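Long-range contact in Non-reducing end beta-L-arabinofuranosidase (Bacteroides thetaiotaomicron, PDB 5MQO), which is a glycoside hydrolase of family GH127 from a gut bacterium, probably cleaving sugar residues such as beta-L-arabinofuranose or aceric acid from complex plant pectin: residues Y509-V522 and W567-M579. Sequence-based numbering, arbitrary orientation.
Sequences YPWEGNVRVTLNKV and WKKGDVVELVMDM
Arg516 and Glu574 face each other as a non-hydrogen-bonded pair of antiparallel strands 514-521 and 572-577, and their side chains run out side by side from the sheet. Glu574 is extended, with CG trans to the backbone N (chi1 -159°); Arg516 starts the same way but bends at chi3 (-64°), which turns its guanidinium side-on to the carboxylate. One oxygen takes both bonds: OE1 of Glu574 lies 3.0 Å from NE and 3.1 Å from NH2 of Arg516, both donors on the same face of the carboxylate and the two planes only 17° apart. A glutamine here would probably leave the guanidinium of Arg516 without its facing negative charge, the ion pair to Glu506 of strand 500-506 being long and weak. Thr518 and Val572 continue this face, CG2 against CG2 at 4.0 Å.

The other face is apolar. Val515 pairs with Leu575 and Val517 with Val573; Val517 and Val573 both meet Phe533 of strand 529-535, and Leu575 lies on Leu544 and Tyr486. Met577 bends at chi3 to bring CE 3.7 Å from CG2 of Val515. Beyond the strand end, Met579 sends its own CE to 3.8 Å from CE1 of Tyr509, while its SD lies beside the carbonyl O of Pro510, the residue whose preceding peptide bond is cis.

At the far end Leu519 N donates a hydrogen bond to Asp571 O, and Gly570 N returns to Leu519 O at 2.7 Å. Here a type II turn, Lys568 to Asp571, leads into the strand; OD2 of Asp571 accepts from Lys568 N across it. These neighbouring antiparallel strands, salt-bridged on one face and hydrophobic on the other, belong to the beta-sandwich-like middle domain of GH127 enzymes.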
loop_
_atom_site.group_PDB
_atom_site.type_symbol
_atom_site.label_atom_id
_atom_site.label_comp_id
_atom_site.label_asym_id
_atom_site.label_seq_id
_atom_site.Cartn_x
_atom_site.Cartn_y
_atom_site.Cartn_z
ATOM N N TYR A 509 3.718 -6.726 -17.501
ATOM C CA TYR A 509 3.053 -6.857 -16.186
ATOM C C TYR A 509 2.541 -5.483 -15.738
ATOM O O TYR A 509 3.194 -4.474 -16.022
ATOM C CB TYR A 509 4.066 -7.395 -15.153
ATOM C CG TYR A 509 3.507 -8.053 -13.899
ATOM C CD1 TYR A 509 3.238 -9.425 -13.852
ATOM C CD2 TYR A 509 3.291 -7.322 -12.753
ATOM C CE1 TYR A 509 2.749 -10.024 -12.695
ATOM C CE2 TYR A 509 2.801 -7.923 -11.605
ATOM C CZ TYR A 509 2.527 -9.265 -11.572
ATOM O OH TYR A 509 2.034 -9.813 -10.403
ATOM N N PRO A 510 1.372 -5.406 -15.104
ATOM C CA PRO A 510 0.496 -6.525 -14.763
ATOM C C PRO A 510 -0.375 -7.101 -15.906
ATOM O O PRO A 510 -1.135 -8.046 -15.663
ATOM C CB PRO A 510 -0.412 -5.897 -13.711
ATOM C CG PRO A 510 -0.600 -4.507 -14.222
ATOM C CD PRO A 510 0.709 -4.115 -14.874
ATOM N N TRP A 511 -0.258 -6.564 -17.125
ATOM C CA TRP A 511 -1.148 -6.954 -18.205
ATOM C C TRP A 511 -0.853 -8.354 -18.699
ATOM O O TRP A 511 -1.756 -9.013 -19.170
ATOM C CB TRP A 511 -1.119 -5.948 -19.342
ATOM C CG TRP A 511 -1.333 -4.537 -18.894
ATOM C CD1 TRP A 511 -0.536 -3.476 -19.164
ATOM C CD2 TRP A 511 -2.392 -4.037 -18.073
ATOM N NE1 TRP A 511 -1.020 -2.340 -18.565
ATOM C CE2 TRP A 511 -2.163 -2.659 -17.892
ATOM C CE3 TRP A 511 -3.517 -4.619 -17.470
ATOM C CZ2 TRP A 511 -3.017 -1.851 -17.146
ATOM C CZ3 TRP A 511 -4.363 -3.817 -16.727
ATOM C CH2 TRP A 511 -4.116 -2.443 -16.578
ATOM N N GLU A 512 0.399 -8.802 -18.583
ATOM C CA GLU A 512 0.832 -10.158 -18.971
ATOM C C GLU A 512 1.830 -10.663 -17.960
ATOM O O GLU A 512 2.463 -9.873 -17.259
ATOM C CB GLU A 512 1.495 -10.158 -20.349
ATOM C CG GLU A 512 0.642 -9.534 -21.450
ATOM C CD GLU A 512 1.268 -9.634 -22.836
ATOM O OE1 GLU A 512 2.204 -8.856 -23.163
ATOM O OE2 GLU A 512 0.784 -10.485 -23.616
ATOM N N GLY A 513 1.992 -11.974 -17.902
ATOM C CA GLY A 513 2.775 -12.618 -16.848
ATOM C C GLY A 513 4.146 -13.091 -17.295
ATOM O O GLY A 513 4.636 -14.082 -16.747
ATOM N N ASN A 514 4.762 -12.394 -18.259
ATOM C CA ASN A 514 6.081 -12.768 -18.773
ATOM C C ASN A 514 7.114 -11.783 -18.329
ATOM O O ASN A 514 7.044 -10.615 -18.712
ATOM C CB ASN A 514 6.093 -12.797 -20.300
ATOM C CG ASN A 514 5.050 -13.726 -20.864
ATOM O OD1 ASN A 514 4.973 -14.900 -20.483
ATOM N ND2 ASN A 514 4.204 -13.199 -21.745
ATOM N N VAL A 515 8.096 -12.250 -17.555
ATOM C CA VAL A 515 9.183 -11.382 -17.075
ATOM C C VAL A 515 10.550 -11.845 -17.576
ATOM O O VAL A 515 10.853 -13.024 -17.608
ATOM C CB VAL A 515 9.176 -11.263 -15.535
ATOM C CG1 VAL A 515 10.186 -10.230 -15.038
ATOM C CG2 VAL A 515 7.782 -10.882 -15.064
ATOM N N ARG A 516 11.358 -10.886 -17.990
ATOM C CA ARG A 516 12.700 -11.160 -18.389
ATOM C C ARG A 516 13.608 -10.257 -17.599
ATOM O O ARG A 516 13.432 -9.025 -17.627
ATOM C CB ARG A 516 12.882 -10.888 -19.878
ATOM C CG ARG A 516 14.301 -11.121 -20.387
ATOM C CD ARG A 516 14.387 -10.764 -21.847
ATOM N NE ARG A 516 13.544 -11.633 -22.652
ATOM C CZ ARG A 516 13.382 -11.523 -23.967
ATOM N NH1 ARG A 516 14.015 -10.581 -24.666
ATOM N NH2 ARG A 516 12.583 -12.379 -24.584
ATOM N N VAL A 517 14.573 -10.888 -16.922
ATOM C CA VAL A 517 15.639 -10.204 -16.211
ATOM C C VAL A 517 16.928 -10.425 -17.000
ATOM O O VAL A 517 17.341 -11.559 -17.265
ATOM C CB VAL A 517 15.742 -10.677 -14.738
ATOM C CG1 VAL A 517 16.895 -9.993 -14.004
ATOM C CG2 VAL A 517 14.433 -10.358 -14.029
ATOM N N THR A 518 17.537 -9.320 -17.399
ATOM C CA THR A 518 18.754 -9.343 -18.177
ATOM C C THR A 518 19.830 -8.708 -17.318
ATOM O O THR A 518 19.611 -7.616 -16.810
ATOM C CB THR A 518 18.580 -8.531 -19.471
ATOM O OG1 THR A 518 17.379 -8.951 -20.152
ATOM C CG2 THR A 518 19.793 -8.695 -20.363
ATOM N N LEU A 519 20.975 -9.384 -17.177
ATOM C CA LEU A 519 22.127 -8.878 -16.411
ATOM C C LEU A 519 23.123 -8.079 -17.226
ATOM O O LEU A 519 23.886 -8.680 -17.965
ATOM C CB LEU A 519 22.879 -10.055 -15.823
ATOM C CG LEU A 519 22.085 -10.745 -14.731
ATOM C CD1 LEU A 519 22.587 -12.163 -14.603
ATOM C CD2 LEU A 519 22.200 -9.992 -13.401
ATOM N N ASN A 520 23.147 -6.749 -17.074
ATOM C CA ASN A 520 24.098 -5.901 -17.819
ATOM C C ASN A 520 25.471 -5.968 -17.231
ATOM O O ASN A 520 26.377 -6.370 -17.907
ATOM C CB ASN A 520 23.692 -4.437 -17.856
ATOM C CG ASN A 520 22.418 -4.193 -18.619
ATOM O OD1 ASN A 520 21.796 -3.146 -18.438
ATOM N ND2 ASN A 520 22.003 -5.139 -19.459
ATOM N N LYS A 521 25.629 -5.553 -15.984
ATOM C CA LYS A 521 26.938 -5.562 -15.325
ATOM C C LYS A 521 26.883 -6.507 -14.156
ATOM O O LYS A 521 25.933 -6.462 -13.374
ATOM C CB LYS A 521 27.342 -4.160 -14.858
ATOM C CG LYS A 521 27.182 -3.112 -15.953
ATOM C CD LYS A 521 28.291 -2.075 -15.970
ATOM C CE LYS A 521 28.646 -1.738 -17.415
ATOM N NZ LYS A 521 29.671 -0.663 -17.478
ATOM N N VAL A 522 27.865 -7.398 -14.093
ATOM C CA VAL A 522 28.101 -8.251 -12.945
ATOM C C VAL A 522 29.505 -7.907 -12.551
ATOM O O VAL A 522 30.384 -7.869 -13.425
ATOM C CB VAL A 522 28.035 -9.755 -13.305
ATOM C CG1 VAL A 522 28.471 -10.632 -12.140
ATOM C CG2 VAL A 522 26.628 -10.147 -13.725
ATOM N N TRP A 567 26.754 -15.726 -12.185
ATOM C CA TRP A 567 26.131 -14.946 -13.260
ATOM C C TRP A 567 27.214 -14.215 -14.033
ATOM O O TRP A 567 28.120 -13.634 -13.432
ATOM C CB TRP A 567 25.092 -13.935 -12.706
ATOM C CG TRP A 567 23.990 -14.569 -11.916
ATOM C CD1 TRP A 567 23.963 -14.777 -10.565
ATOM C CD2 TRP A 567 22.768 -15.104 -12.424
ATOM N NE1 TRP A 567 22.802 -15.407 -10.205
ATOM C CE2 TRP A 567 22.051 -15.621 -11.333
ATOM C CE3 TRP A 567 22.206 -15.198 -13.704
ATOM C CZ2 TRP A 567 20.796 -16.212 -11.483
ATOM C CZ3 TRP A 567 20.981 -15.780 -13.848
ATOM C CH2 TRP A 567 20.279 -16.274 -12.739
ATOM N N LYS A 568 27.106 -14.272 -15.360
ATOM C CA LYS A 568 27.992 -13.566 -16.290
ATOM C C LYS A 568 27.220 -12.408 -16.882
ATOM O O LYS A 568 25.985 -12.459 -16.956
ATOM C CB LYS A 568 28.426 -14.484 -17.463
ATOM C CG LYS A 568 28.913 -15.887 -17.101
ATOM C CD LYS A 568 30.237 -15.880 -16.337
ATOM C CE LYS A 568 30.425 -17.125 -15.467
ATOM N NZ LYS A 568 30.113 -18.415 -16.159
ATOM N N LYS A 569 27.940 -11.396 -17.364
ATOM C CA LYS A 569 27.315 -10.353 -18.176
ATOM C C LYS A 569 26.439 -10.964 -19.267
ATOM O O LYS A 569 26.732 -12.040 -19.783
ATOM C CB LYS A 569 28.354 -9.425 -18.805
ATOM C CG LYS A 569 27.805 -8.557 -19.938
ATOM C CD LYS A 569 28.664 -7.343 -20.241
ATOM C CE LYS A 569 27.932 -6.455 -21.239
ATOM N NZ LYS A 569 28.734 -5.267 -21.634
ATOM N N GLY A 570 25.326 -10.291 -19.554
ATOM C CA GLY A 570 24.423 -10.671 -20.618
ATOM C C GLY A 570 23.537 -11.866 -20.350
ATOM O O GLY A 570 22.731 -12.211 -21.218
ATOM N N ASP A 571 23.653 -12.508 -19.178
ATOM C CA ASP A 571 22.724 -13.613 -18.829
ATOM C C ASP A 571 21.271 -13.093 -18.816
ATOM O O ASP A 571 20.998 -11.882 -18.633
ATOM C CB ASP A 571 23.079 -14.325 -17.488
ATOM C CG ASP A 571 24.298 -15.289 -17.593
ATOM O OD1 ASP A 571 24.564 -15.855 -18.667
ATOM O OD2 ASP A 571 25.001 -15.497 -16.580
ATOM N N VAL A 572 20.353 -14.027 -19.048
ATOM C CA VAL A 572 18.932 -13.728 -19.184
ATOM C C VAL A 572 18.133 -14.769 -18.421
ATOM O O VAL A 572 18.212 -15.947 -18.734
ATOM C CB VAL A 572 18.539 -13.741 -20.676
ATOM C CG1 VAL A 572 17.038 -13.908 -20.884
ATOM C CG2 VAL A 572 19.032 -12.472 -21.354
ATOM N N VAL A 573 17.374 -14.332 -17.422
ATOM C CA VAL A 573 16.358 -15.169 -16.791
ATOM C C VAL A 573 14.973 -14.721 -17.264
ATOM O O VAL A 573 14.726 -13.525 -17.468
ATOM C CB VAL A 573 16.390 -15.068 -15.257
ATOM C CG1 VAL A 573 15.569 -16.194 -14.634
ATOM C CG2 VAL A 573 17.812 -15.116 -14.740
ATOM N N GLU A 574 14.074 -15.689 -17.415
ATOM C CA GLU A 574 12.744 -15.433 -17.941
ATOM C C GLU A 574 11.676 -16.240 -17.184
ATOM O O GLU A 574 11.577 -17.461 -17.314
ATOM C CB GLU A 574 12.698 -15.722 -19.442
ATOM C CG GLU A 574 11.557 -15.020 -20.164
ATOM C CD GLU A 574 11.642 -15.162 -21.673
ATOM O OE1 GLU A 574 12.491 -14.472 -22.291
ATOM O OE2 GLU A 574 10.860 -15.973 -22.222
ATOM N N LEU A 575 10.888 -15.530 -16.379
ATOM C CA LEU A 575 9.769 -16.102 -15.648
ATOM C C LEU A 575 8.573 -16.041 -16.550
ATOM O O LEU A 575 8.282 -14.972 -17.085
ATOM C CB LEU A 575 9.514 -15.262 -14.412
ATOM C CG LEU A 575 8.375 -15.700 -13.497
ATOM C CD1 LEU A 575 8.608 -17.089 -12.918
ATOM C CD2 LEU A 575 8.193 -14.684 -12.383
ATOM N N VAL A 576 7.906 -17.177 -16.755
ATOM C CA VAL A 576 6.591 -17.195 -17.413
ATOM C C VAL A 576 5.546 -17.637 -16.402
ATOM O O VAL A 576 5.535 -18.788 -16.010
ATOM C CB VAL A 576 6.542 -18.152 -18.632
ATOM C CG1 VAL A 576 5.173 -18.110 -19.322
ATOM C CG2 VAL A 576 7.638 -17.814 -19.623
ATOM N N MET A 577 4.698 -16.708 -15.972
ATOM C CA MET A 577 3.571 -16.994 -15.056
ATOM C C MET A 577 2.325 -17.108 -15.894
ATOM O O MET A 577 2.082 -16.249 -16.716
ATOM C CB MET A 577 3.372 -15.860 -14.025
ATOM C CG MET A 577 4.495 -15.726 -12.992
ATOM S SD MET A 577 4.628 -14.137 -12.101
ATOM C CE MET A 577 5.287 -13.080 -13.374
ATOM N N ASP A 578 1.556 -18.174 -15.727
ATOM C CA ASP A 578 0.225 -18.217 -16.319
ATOM C C ASP A 578 -0.612 -17.196 -15.609
ATOM O O ASP A 578 -0.583 -17.110 -14.391
ATOM C CB ASP A 578 -0.447 -19.568 -16.138
ATOM C CG ASP A 578 -0.001 -20.585 -17.159
ATOM O OD1 ASP A 578 1.002 -20.348 -17.903
ATOM O OD2 ASP A 578 -0.675 -21.641 -17.198
ATOM N N MET A 579 -1.373 -16.439 -16.375
ATOM C CA MET A 579 -2.176 -15.377 -15.833
ATOM C C MET A 579 -3.593 -15.475 -16.377
ATOM O O MET A 579 -4.070 -14.601 -17.082
ATOM C CB MET A 579 -1.517 -14.048 -16.166
ATOM C CG MET A 579 -2.143 -12.904 -15.408
ATOM S SD MET A 579 -1.513 -11.317 -15.898
ATOM C CE MET A 579 0.004 -11.308 -14.977
#